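Side-chain contacts in putative SAM-dependent O-methyltranferase (Podospora anserina, PDB 4YMH), which probably transfers a methyl group from S-adenosylmethionine to a hydroxyl oxygen of its substrate and binds S-adenosyl-L-homocysteine: residues A[148-153]-A[205-210]; A[209-212]-A[216-219]; A[219-222]-A[228-231]. One frame throughout, in Å; residues are numbered along the deposited sequence.

Contact 1. Residues A[148-153]-A[205-210]. With SAH (S-adenosyl-L-homocysteine), chain E.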
ATOM      1  N   ASP A 148       7.639  18.780  -9.962  1.00 22.89           N
ATOM      2  CA  ASP A 148       6.825  19.707 -10.749  1.00 24.89           C
ATOM      3  C   ASP A 148       6.480  19.130 -12.129  1.00 26.27           C
ATOM      4  O   ASP A 148       5.725  19.736 -12.890  1.00 24.40           O
ATOM      5  CB  ASP A 148       7.514  21.091 -10.884  1.00 24.97           C
ATOM      6  CG  ASP A 148       8.815  21.055 -11.695  1.00 29.44           C
ATOM      7  OD1 ASP A 148       9.397  19.980 -11.891  1.00 30.36           O
ATOM      8  OD2 ASP A 148       9.294  22.130 -12.108  1.00 36.99           O
ATOM      9  N   GLY A 149       7.015  17.952 -12.443  1.00 21.74           N
ATOM     10  CA  GLY A 149       6.733  17.290 -13.712  1.00 21.59           C
ATOM     11  C   GLY A 149       5.700  16.157 -13.693  1.00 22.35           C
ATOM     12  O   GLY A 149       5.265  15.684 -14.756  1.00 22.33           O
ATOM     13  N   TYR A 150       5.288  15.735 -12.496  1.00 22.19           N
ATOM     14  CA  TYR A 150       4.420  14.559 -12.355  1.00 17.29           C
ATOM     15  C   TYR A 150       3.149  14.662 -13.199  1.00 20.77           C
ATOM     16  O   TYR A 150       2.798  13.726 -13.936  1.00 22.00           O
ATOM     17  CB  TYR A 150       4.026  14.340 -10.885  1.00 18.72           C
ATOM     18  CG  TYR A 150       5.056  13.655 -10.003  1.00 19.23           C
ATOM     19  CD1 TYR A 150       6.415  13.763 -10.259  1.00 18.24           C
ATOM     20  CD2 TYR A 150       4.658  12.914  -8.894  1.00 15.09           C
ATOM     21  CE1 TYR A 150       7.353  13.153  -9.431  1.00 18.35           C
ATOM     22  CE2 TYR A 150       5.584  12.291  -8.070  1.00 15.46           C
ATOM     23  CZ  TYR A 150       6.926  12.420  -8.340  1.00 18.85           C
ATOM     24  OH  TYR A 150       7.836  11.810  -7.511  1.00 18.44           O
ATOM     25  N   ALA A 151       2.459  15.796 -13.099  1.00 22.78           N
ATOM     26  CA  ALA A 151       1.207  15.965 -13.834  1.00 20.98           C
ATOM     27  C   ALA A 151       1.455  15.730 -15.319  1.00 22.90           C
ATOM     28  O   ALA A 151       0.771  14.908 -15.957  1.00 27.30           O
ATOM     29  CB  ALA A 151       0.618  17.336 -13.591  1.00 18.52           C
ATOM     30  N   GLY A 152       2.498  16.376 -15.838  1.00 21.76           N
ATOM     31  CA  GLY A 152       2.823  16.256 -17.251  1.00 21.71           C
ATOM     32  C   GLY A 152       3.108  14.809 -17.623  1.00 21.07           C
ATOM     33  O   GLY A 152       2.594  14.289 -18.636  1.00 25.92           O
ATOM     34  N   TYR A 153       3.869  14.133 -16.764  1.00 20.42           N
ATOM     35  CA  TYR A 153       4.228  12.746 -17.042  1.00 23.40           C
ATOM     36  C   TYR A 153       2.961  11.896 -17.132  1.00 23.63           C
ATOM     37  O   TYR A 153       2.764  11.139 -18.104  1.00 21.84           O
ATOM     38  CB  TYR A 153       5.165  12.196 -15.971  1.00 25.23           C
ATOM     39  CG  TYR A 153       6.512  12.875 -15.937  1.00 23.11           C
ATOM     40  CD1 TYR A 153       7.148  13.263 -17.116  1.00 23.05           C
ATOM     41  CD2 TYR A 153       7.150  13.140 -14.731  1.00 21.12           C
ATOM     42  CE1 TYR A 153       8.388  13.885 -17.099  1.00 23.82           C
ATOM     43  CE2 TYR A 153       8.399  13.772 -14.702  1.00 21.67           C
ATOM     44  CZ  TYR A 153       9.005  14.145 -15.890  1.00 25.09           C
ATOM     45  OH  TYR A 153      10.239  14.768 -15.883  1.00 27.49           O
ATOM     46  N   ASP A 205       0.424  19.371  -4.847  1.00 16.69           N
ATOM     47  CA  ASP A 205      -0.971  19.607  -4.501  1.00 16.36           C
ATOM     48  C   ASP A 205      -1.764  19.862  -5.789  1.00 18.96           C
ATOM     49  O   ASP A 205      -2.868  19.316  -5.980  1.00 17.93           O
ATOM     50  CB  ASP A 205      -1.099  20.784  -3.531  1.00 20.11           C
ATOM     51  CG  ASP A 205      -2.539  21.199  -3.302  1.00 25.13           C
ATOM     52  OD1 ASP A 205      -3.357  20.372  -2.830  1.00 21.98           O
ATOM     53  OD2 ASP A 205      -2.856  22.365  -3.625  1.00 29.16           O
ATOM     54  N   LYS A 206      -1.207  20.681  -6.682  1.00 18.87           N
ATOM     55  CA  LYS A 206      -1.880  20.877  -7.971  1.00 21.32           C
ATOM     56  C   LYS A 206      -2.015  19.555  -8.763  1.00 18.55           C
ATOM     57  O   LYS A 206      -3.055  19.279  -9.365  1.00 19.44           O
ATOM     58  CB  LYS A 206      -1.129  21.916  -8.807  1.00 26.90           C
ATOM     59  CG  LYS A 206      -1.235  23.335  -8.258  1.00 35.62           C
ATOM     60  CD  LYS A 206      -0.645  24.341  -9.234  1.00 41.08           C
ATOM     61  CE  LYS A 206      -0.859  25.774  -8.754  1.00 49.30           C
ATOM     62  NZ  LYS A 206       0.080  26.139  -7.659  1.00 52.73           N
ATOM     63  N   PHE A 207      -0.947  18.763  -8.751  1.00 17.71           N
ATOM     64  CA  PHE A 207      -0.918  17.436  -9.375  1.00 18.25           C
ATOM     65  C   PHE A 207      -2.074  16.568  -8.863  1.00 21.39           C
ATOM     66  O   PHE A 207      -2.901  16.047  -9.644  1.00 21.67           O
ATOM     67  CB  PHE A 207       0.428  16.769  -9.092  1.00 14.92           C
ATOM     68  CG  PHE A 207       0.478  15.283  -9.409  1.00 14.54           C
ATOM     69  CD1 PHE A 207       0.359  14.832 -10.714  1.00 18.96           C
ATOM     70  CD2 PHE A 207       0.674  14.350  -8.398  1.00 14.30           C
ATOM     71  CE1 PHE A 207       0.425  13.456 -11.013  1.00 16.80           C
ATOM     72  CE2 PHE A 207       0.730  12.981  -8.685  1.00 16.75           C
ATOM     73  CZ  PHE A 207       0.611  12.543  -9.999  1.00 16.66           C
ATOM     74  N   SER A 208      -2.133  16.459  -7.538  1.00 18.29           N
ATOM     75  CA  SER A 208      -3.127  15.621  -6.865  1.00 19.27           C
ATOM     76  C   SER A 208      -4.544  16.065  -7.185  1.00 17.56           C
ATOM     77  O   SER A 208      -5.404  15.232  -7.442  1.00 20.26           O
ATOM     78  CB  SER A 208      -2.918  15.638  -5.351  1.00 16.02           C
ATOM     79  OG  SER A 208      -1.675  15.067  -5.011  1.00 16.43           O
ATOM     80  N   ALA A 209      -4.788  17.374  -7.172  1.00 17.39           N
ATOM     81  CA  ALA A 209      -6.127  17.877  -7.487  1.00 19.77           C
ATOM     82  C   ALA A 209      -6.486  17.607  -8.947  1.00 21.42           C
ATOM     83  O   ALA A 209      -7.636  17.308  -9.270  1.00 23.65           O
ATOM     84  CB  ALA A 209      -6.228  19.370  -7.182  1.00 20.69           C
ATOM     85  N   GLY A 210      -5.495  17.708  -9.827  1.00 20.13           N
ATOM     86  CA  GLY A 210      -5.717  17.456 -11.239  1.00 24.10           C
ATOM     87  C   GLY A 210      -6.102  16.011 -11.538  1.00 20.45           C
ATOM     88  O   GLY A 210      -6.910  15.753 -12.438  1.00 22.72           O
TER
HETATM   89  N   SAH E1001      14.195   6.426  -8.029  1.00 31.95           N
HETATM   90  CA  SAH E1001      15.396   6.641  -7.273  1.00 35.69           C
HETATM   91  CB  SAH E1001      15.540   8.101  -6.852  1.00 32.83           C
HETATM   92  CG  SAH E1001      15.139   9.165  -7.869  1.00 29.14           C
HETATM   93  SD  SAH E1001      15.538  10.770  -7.282  1.00 31.51           S
HETATM   94  C   SAH E1001      15.425   5.781  -6.039  1.00 35.76           C
HETATM   95  O   SAH E1001      16.479   5.539  -5.499  1.00 30.25           O
HETATM   96  OXT SAH E1001      14.374   5.346  -5.594  1.00 36.11           O
HETATM   97  C5' SAH E1001      14.972  11.671  -8.666  1.00 30.17           C
HETATM   98  C4' SAH E1001      15.852  11.557  -9.901  1.00 30.11           C
HETATM   99  O4' SAH E1001      15.199  12.161 -11.001  1.00 33.68           O
HETATM  100  C3' SAH E1001      17.164  12.289  -9.755  1.00 32.92           C
HETATM  101  O3' SAH E1001      18.249  11.440 -10.045  1.00 33.00           O
HETATM  102  C2' SAH E1001      17.089  13.406 -10.764  1.00 31.31           C
HETATM  103  O2' SAH E1001      18.327  13.768 -11.289  1.00 28.94           O
HETATM  104  C1' SAH E1001      16.110  12.886 -11.788  1.00 32.84           C
HETATM  105  N9  SAH E1001      15.398  13.946 -12.516  1.00 33.36           N
HETATM  106  C8  SAH E1001      14.973  15.106 -12.051  1.00 32.96           C
HETATM  107  N7  SAH E1001      14.365  15.799 -12.998  1.00 28.91           N
HETATM  108  C5  SAH E1001      14.390  15.077 -14.090  1.00 30.80           C
HETATM  109  C6  SAH E1001      13.909  15.214 -15.463  1.00 30.09           C
HETATM  110  N6  SAH E1001      13.281  16.317 -15.805  1.00 32.24           N
HETATM  111  N1  SAH E1001      14.115  14.221 -16.324  1.00 29.65           N
HETATM  112  C2  SAH E1001      14.742  13.116 -15.938  1.00 29.99           C
HETATM  113  N3  SAH E1001      15.200  12.912 -14.717  1.00 28.46           N
HETATM  114  C4  SAH E1001      15.055  13.844 -13.768  1.00 31.11           C
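Two helices of the Rossmann-like methyltransferase fold meet here: the first turn of helix 150-159, beside the cofactor pocket, and the later part of helix 194-212. Phe207 spans the gap from the second helix and Tyr150 receives it. The Tyr150 CB sits over the middle of the Phe207 ring in a CH-pi contact, 3.7 Å from the ring centroid and 12° off its normal. Beyond CB the tyrosine ring turns its edge to the same phenylalanine, a T-shaped stack with planes at 88° and centroids 5.5 Å apart; within it, Tyr150 CD2 lies 3.9 Å from Phe207 CE2. CG of Phe207 stands anti to its backbone N (chi1 167°), which throws the ring off its own helix and onto the neighbour. The ring also meets the residue after Tyr150: Phe207 CD1 is 3.3 Å from Ala151 N and 3.8 Å from Ala151 CB; the methyl is small enough for the backbones to come close, Ala151 CA and Phe207 CA being 5.2 Å apart. A leucine in place of Phe207 has no flat face, and Tyr150 CB and the tyrosine edge would probably be left without their pi partner. Tyrosine suits its position because its hydroxyl is hydrogen-bonded to Asp172 O and Lys147 NZ, while its CB and ring edge offer hydrocarbon to Phe207. On another side of the same helical turn, Tyr153 OH lies 3.4 Å from SAH N6 and is hydrogen-bonded to Asn146 OD1. The interface is therefore held by dispersion and the weak electrostatics of C-H edges against a pi face, with the polar tyrosine ends directed to other partners.

Contact 2. Residues A[209-212]-A[216-219]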
ATOM      1  N   ALA A 209      -4.788  17.374  -7.172  1.00 17.39           N
ATOM      2  CA  ALA A 209      -6.127  17.877  -7.487  1.00 19.77           C
ATOM      3  C   ALA A 209      -6.486  17.607  -8.947  1.00 21.42           C
ATOM      4  O   ALA A 209      -7.636  17.308  -9.270  1.00 23.65           O
ATOM      5  CB  ALA A 209      -6.228  19.370  -7.182  1.00 20.69           C
ATOM      6  N   GLY A 210      -5.495  17.708  -9.827  1.00 20.13           N
ATOM      7  CA  GLY A 210      -5.717  17.456 -11.239  1.00 24.10           C
ATOM      8  C   GLY A 210      -6.102  16.011 -11.538  1.00 20.45           C
ATOM      9  O   GLY A 210      -6.910  15.753 -12.438  1.00 22.72           O
ATOM     10  N   LEU A 211      -5.506  15.072 -10.815  1.00 20.17           N
ATOM     11  CA  LEU A 211      -5.865  13.667 -11.016  1.00 18.50           C
ATOM     12  C   LEU A 211      -7.346  13.425 -10.767  1.00 22.13           C
ATOM     13  O   LEU A 211      -7.977  12.604 -11.442  1.00 19.19           O
ATOM     14  CB  LEU A 211      -5.048  12.761 -10.113  1.00 16.38           C
ATOM     15  CG  LEU A 211      -3.545  12.720 -10.363  1.00 20.32           C
ATOM     16  CD1 LEU A 211      -2.909  11.716  -9.404  1.00 18.17           C
ATOM     17  CD2 LEU A 211      -3.202  12.392 -11.833  1.00 16.69           C
ATOM     18  N   MET A 212      -7.913  14.149  -9.807  1.00 18.59           N
ATOM     19  CA  MET A 212      -9.317  13.931  -9.473  1.00 20.38           C
ATOM     20  C   MET A 212     -10.257  14.410 -10.575  1.00 25.39           C
ATOM     21  O   MET A 212     -11.423  14.006 -10.613  1.00 23.70           O
ATOM     22  CB  MET A 212      -9.668  14.608  -8.151  1.00 21.80           C
ATOM     23  CG  MET A 212      -8.969  13.978  -6.953  1.00 22.08           C
ATOM     24  SD  MET A 212      -9.190  12.178  -6.838  1.00 28.84           S
ATOM     25  CE  MET A 212     -10.918  12.084  -6.456  1.00 25.62           C
ATOM     26  N   ARG A 216     -10.506   9.384 -16.821  1.00 19.71           N
ATOM     27  CA  ARG A 216      -9.977   8.105 -17.300  1.00 22.05           C
ATOM     28  C   ARG A 216      -9.480   7.196 -16.174  1.00 21.30           C
ATOM     29  O   ARG A 216      -9.288   5.989 -16.374  1.00 19.98           O
ATOM     30  CB  ARG A 216      -8.843   8.349 -18.306  1.00 21.99           C
ATOM     31  CG  ARG A 216      -9.287   9.028 -19.587  1.00 21.52           C
ATOM     32  CD  ARG A 216      -8.075   9.445 -20.429  1.00 23.97           C
ATOM     33  NE  ARG A 216      -7.243  10.414 -19.722  1.00 20.27           N
ATOM     34  CZ  ARG A 216      -6.201  11.045 -20.259  1.00 21.94           C
ATOM     35  NH1 ARG A 216      -5.856  10.813 -21.513  1.00 22.43           N
ATOM     36  NH2 ARG A 216      -5.511  11.919 -19.541  1.00 24.16           N
ATOM     37  N   ILE A 217      -9.294   7.759 -14.985  1.00 18.74           N
ATOM     38  CA  ILE A 217      -8.536   7.062 -13.952  1.00 19.23           C
ATOM     39  C   ILE A 217      -9.206   6.981 -12.590  1.00 22.40           C
ATOM     40  O   ILE A 217      -9.994   7.853 -12.219  1.00 21.48           O
ATOM     41  CB  ILE A 217      -7.152   7.732 -13.751  1.00 15.23           C
ATOM     42  CG1 ILE A 217      -7.304   9.238 -13.503  1.00 17.90           C
ATOM     43  CG2 ILE A 217      -6.258   7.474 -14.951  1.00 17.78           C
ATOM     44  CD1 ILE A 217      -5.992   9.972 -13.211  1.00 21.82           C
ATOM     45  N   ASP A 218      -8.869   5.922 -11.853  1.00 21.09           N
ATOM     46  CA  ASP A 218      -9.133   5.824 -10.417  1.00 21.70           C
ATOM     47  C   ASP A 218      -7.846   6.147  -9.666  1.00 17.11           C
ATOM     48  O   ASP A 218      -6.755   5.701 -10.056  1.00 18.28           O
ATOM     49  CB  ASP A 218      -9.626   4.423 -10.012  1.00 24.34           C
ATOM     50  CG  ASP A 218     -11.066   4.153 -10.423  1.00 31.80           C
ATOM     51  OD1 ASP A 218     -11.847   5.120 -10.596  1.00 30.60           O
ATOM     52  OD2 ASP A 218     -11.414   2.959 -10.565  1.00 35.75           O
ATOM     53  N   VAL A 219      -7.986   6.915  -8.587  1.00 15.79           N
ATOM     54  CA  VAL A 219      -6.847   7.394  -7.816  1.00 15.72           C
ATOM     55  C   VAL A 219      -6.941   7.020  -6.346  1.00 15.44           C
ATOM     56  O   VAL A 219      -8.013   7.121  -5.724  1.00 19.32           O
ATOM     57  CB  VAL A 219      -6.716   8.935  -7.913  1.00 22.81           C
ATOM     58  CG1 VAL A 219      -5.517   9.434  -7.095  1.00 20.70           C
ATOM     59  CG2 VAL A 219      -6.631   9.383  -9.374  1.00 22.50           C
TER
HETATM   60  O   HOH W   1      -9.876  10.545 -11.005  1.00 33.72           O
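Leu211, near the end of helix 194-212, lays its side chain across two residues of strand 217-222, crossing each at about a right angle. Its CB meets one branch of the valine, 3.8 Å from Val219 CG2, and farther out Leu211 CD1 lies 4.2 Å from Val219 CG1. The other methyl turns to the isoleucine, with Leu211 CD2 3.9 Å from Ile217 CD1. Ile217 reaches it with CG1 in the crowded position between its backbone N and carbonyl carbon (chi1 53°) and with CD1 extended beyond, which also brings that methyl 3.7 Å from Leu211 O. Ile217 and Val219, two apart on the strand, both face the helix; beta-branched residues suit an extended chain, and the forked leucine can touch both. Met212 points its CB away from the strand, but its flexible chain folds back until Met212 SD is 4.2 Å from Val219 CB. Asp218, between the two apolar residues, points the other way and forms salt bridges with Arg232 and Lys234. A water lies 2.8 Å from Leu211 O and 3.0 Å from Ile217 O, placed to donate to either; with more acceptors in reach than it has protons, both bonds need not be made at once. Apolar side chains thus join helix to strand, and the water supplies a polar link beside them, Ile217 O having a further partner in Lys234 NZ.

Contact 3. Residues A[219-222]-A[228-231]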
ATOM      1  N   VAL A 219      -7.986   6.915  -8.587  1.00 15.79           N
ATOM      2  CA  VAL A 219      -6.847   7.394  -7.816  1.00 15.72           C
ATOM      3  C   VAL A 219      -6.941   7.020  -6.346  1.00 15.44           C
ATOM      4  O   VAL A 219      -8.013   7.121  -5.724  1.00 19.32           O
ATOM      5  CB  VAL A 219      -6.716   8.935  -7.913  1.00 22.81           C
ATOM      6  CG1 VAL A 219      -5.517   9.434  -7.095  1.00 20.70           C
ATOM      7  CG2 VAL A 219      -6.631   9.383  -9.374  1.00 22.50           C
ATOM      8  N   LEU A 220      -5.817   6.589  -5.787  1.00 16.31           N
ATOM      9  CA  LEU A 220      -5.732   6.398  -4.344  1.00 17.88           C
ATOM     10  C   LEU A 220      -4.441   6.989  -3.841  1.00 17.32           C
ATOM     11  O   LEU A 220      -3.360   6.510  -4.199  1.00 16.58           O
ATOM     12  CB  LEU A 220      -5.787   4.921  -3.963  1.00 15.77           C
ATOM     13  CG  LEU A 220      -5.567   4.687  -2.471  1.00 16.66           C
ATOM     14  CD1 LEU A 220      -6.766   5.273  -1.699  1.00 21.50           C
ATOM     15  CD2 LEU A 220      -5.408   3.191  -2.173  1.00 21.91           C
ATOM     16  N   LEU A 221      -4.553   8.019  -3.013  1.00 13.42           N
ATOM     17  CA  LEU A 221      -3.388   8.622  -2.386  1.00 15.86           C
ATOM     18  C   LEU A 221      -3.161   7.923  -1.062  1.00 17.38           C
ATOM     19  O   LEU A 221      -3.843   8.185  -0.074  1.00 18.01           O
ATOM     20  CB  LEU A 221      -3.575  10.134  -2.207  1.00 19.76           C
ATOM     21  CG  LEU A 221      -2.408  10.888  -1.547  1.00 19.40           C
ATOM     22  CD1 LEU A 221      -1.040  10.423  -2.042  1.00 19.13           C
ATOM     23  CD2 LEU A 221      -2.564  12.425  -1.728  1.00 18.11           C
ATOM     24  N   LEU A 222      -2.215   6.989  -1.084  1.00 18.67           N
ATOM     25  CA  LEU A 222      -1.883   6.124   0.045  1.00 18.06           C
ATOM     26  C   LEU A 222      -0.919   6.783   1.025  1.00 18.92           C
ATOM     27  O   LEU A 222       0.204   7.179   0.639  1.00 17.50           O
ATOM     28  CB  LEU A 222      -1.285   4.826  -0.493  1.00 22.78           C
ATOM     29  CG  LEU A 222      -1.451   3.558   0.335  1.00 29.24           C
ATOM     30  CD1 LEU A 222      -2.925   3.294   0.564  1.00 29.08           C
ATOM     31  CD2 LEU A 222      -0.786   2.389  -0.377  1.00 28.15           C
ATOM     32  N   VAL A 228       2.225   7.929  -1.452  1.00 17.30           N
ATOM     33  CA  VAL A 228       2.296   7.201  -2.717  1.00 15.19           C
ATOM     34  C   VAL A 228       0.959   7.263  -3.431  1.00 15.18           C
ATOM     35  O   VAL A 228      -0.035   6.746  -2.929  1.00 16.34           O
ATOM     36  CB  VAL A 228       2.685   5.732  -2.505  1.00 14.02           C
ATOM     37  CG1 VAL A 228       2.657   4.964  -3.841  1.00 13.94           C
ATOM     38  CG2 VAL A 228       4.064   5.642  -1.815  1.00 12.98           C
ATOM     39  N   THR A 229       0.925   7.909  -4.589  1.00 14.75           N
ATOM     40  CA  THR A 229      -0.302   7.935  -5.360  1.00 15.92           C
ATOM     41  C   THR A 229      -0.373   6.726  -6.292  1.00 17.54           C
ATOM     42  O   THR A 229       0.511   6.515  -7.113  1.00 18.40           O
ATOM     43  CB  THR A 229      -0.446   9.230  -6.175  1.00 21.69           C
ATOM     44  OG1 THR A 229      -0.368  10.362  -5.285  1.00 21.78           O
ATOM     45  CG2 THR A 229      -1.782   9.238  -6.873  1.00 20.73           C
ATOM     46  N   GLN A 230      -1.426   5.925  -6.138  1.00 16.28           N
ATOM     47  CA  GLN A 230      -1.712   4.798  -7.031  1.00 15.43           C
ATOM     48  C   GLN A 230      -2.711   5.247  -8.080  1.00 17.62           C
ATOM     49  O   GLN A 230      -3.754   5.826  -7.750  1.00 15.97           O
ATOM     50  CB  GLN A 230      -2.290   3.598  -6.251  1.00 13.63           C
ATOM     51  CG  GLN A 230      -1.368   3.098  -5.147  1.00 21.52           C
ATOM     52  CD  GLN A 230      -1.906   1.881  -4.419  1.00 24.93           C
ATOM     53  OE1 GLN A 230      -3.035   1.447  -4.644  1.00 25.66           O
ATOM     54  NE2 GLN A 230      -1.085   1.315  -3.552  1.00 24.35           N
ATOM     55  N   ILE A 231      -2.415   4.969  -9.340  1.00 18.06           N
ATOM     56  CA  ILE A 231      -3.300   5.369 -10.429  1.00 16.29           C
ATOM     57  C   ILE A 231      -3.601   4.157 -11.299  1.00 19.48           C
ATOM     58  O   ILE A 231      -2.684   3.428 -11.680  1.00 17.93           O
ATOM     59  CB  ILE A 231      -2.676   6.483 -11.296  1.00 18.41           C
ATOM     60  CG1 ILE A 231      -2.283   7.694 -10.435  1.00 16.19           C
ATOM     61  CG2 ILE A 231      -3.637   6.889 -12.405  1.00 19.01           C
ATOM     62  CD1 ILE A 231      -1.499   8.773 -11.210  1.00 15.26           C
TER
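Leu220 O accepts the shortest bond of the strand pair, from Gln230 N at 2.8 Å with an N-H...O angle of 171°, and Thr229 CA-H makes a weaker contact with the same oxygen. Leu220 N returns a bond to Gln230 O at 2.9 Å, and a second reciprocal pair joins Leu222 to Val228. Between them Leu221 and Thr229 form a non-hydrogen-bonded pair, their CA atoms 4.3 Å apart. On the face with Leu220 and Leu222, Gln230 keeps its chain extended beyond CG (chi2 -177°), which carries its amide up to the level of the leucine methyls: Gln230 OE1 is 3.8 Å from Leu220 CD2, and Gln230 NE2 is 3.4 Å from Leu222 CD2. A long side chain suits this partly exposed place, because its apolar stem can lie beside Leu220 while its amide end meets Leu222, whose side chain it crosses at a slant. The other face carries Thr229 between two hydrocarbon neighbours. Its methyl, CG2, is 3.7 Å from Val219 CG1, while the hydroxyl branch meets a methyl, Thr229 OG1 to Leu221 CD1 at 3.3 Å. Strand 167-171 bonds to the backbone of Thr229 and Ile231, and Leu221 N donates a hydrogen bond to Ser24 OG of the second subunit. The arrangement is the antiparallel beta hairpin that ends the class I methyltransferase sheet, with strand order 3-2-1-4-5-7-6.

The three contacts follow one another from the cofactor pocket to the edge of the sheet. Contact 1 and contact 2 share helix 194-212, with centres about 10 Å apart; contact 2 and contact 3 share Val219 on strand 217-222, with centres about 9 Å apart. Leu211 ties the last two together: its CD1 lies 3.7 Å from Thr229 CG2 and 3.7 Å from Ile231 CD1. Contacts 1 and 3 do not touch, their nearest atoms being about 4 Å apart. Contact 1 alone holds a residue of the SAH pocket, Tyr153; Val228 in contact 3 remains about 11 Å from SAH, measured from its side chain. All three also reach the second subunit.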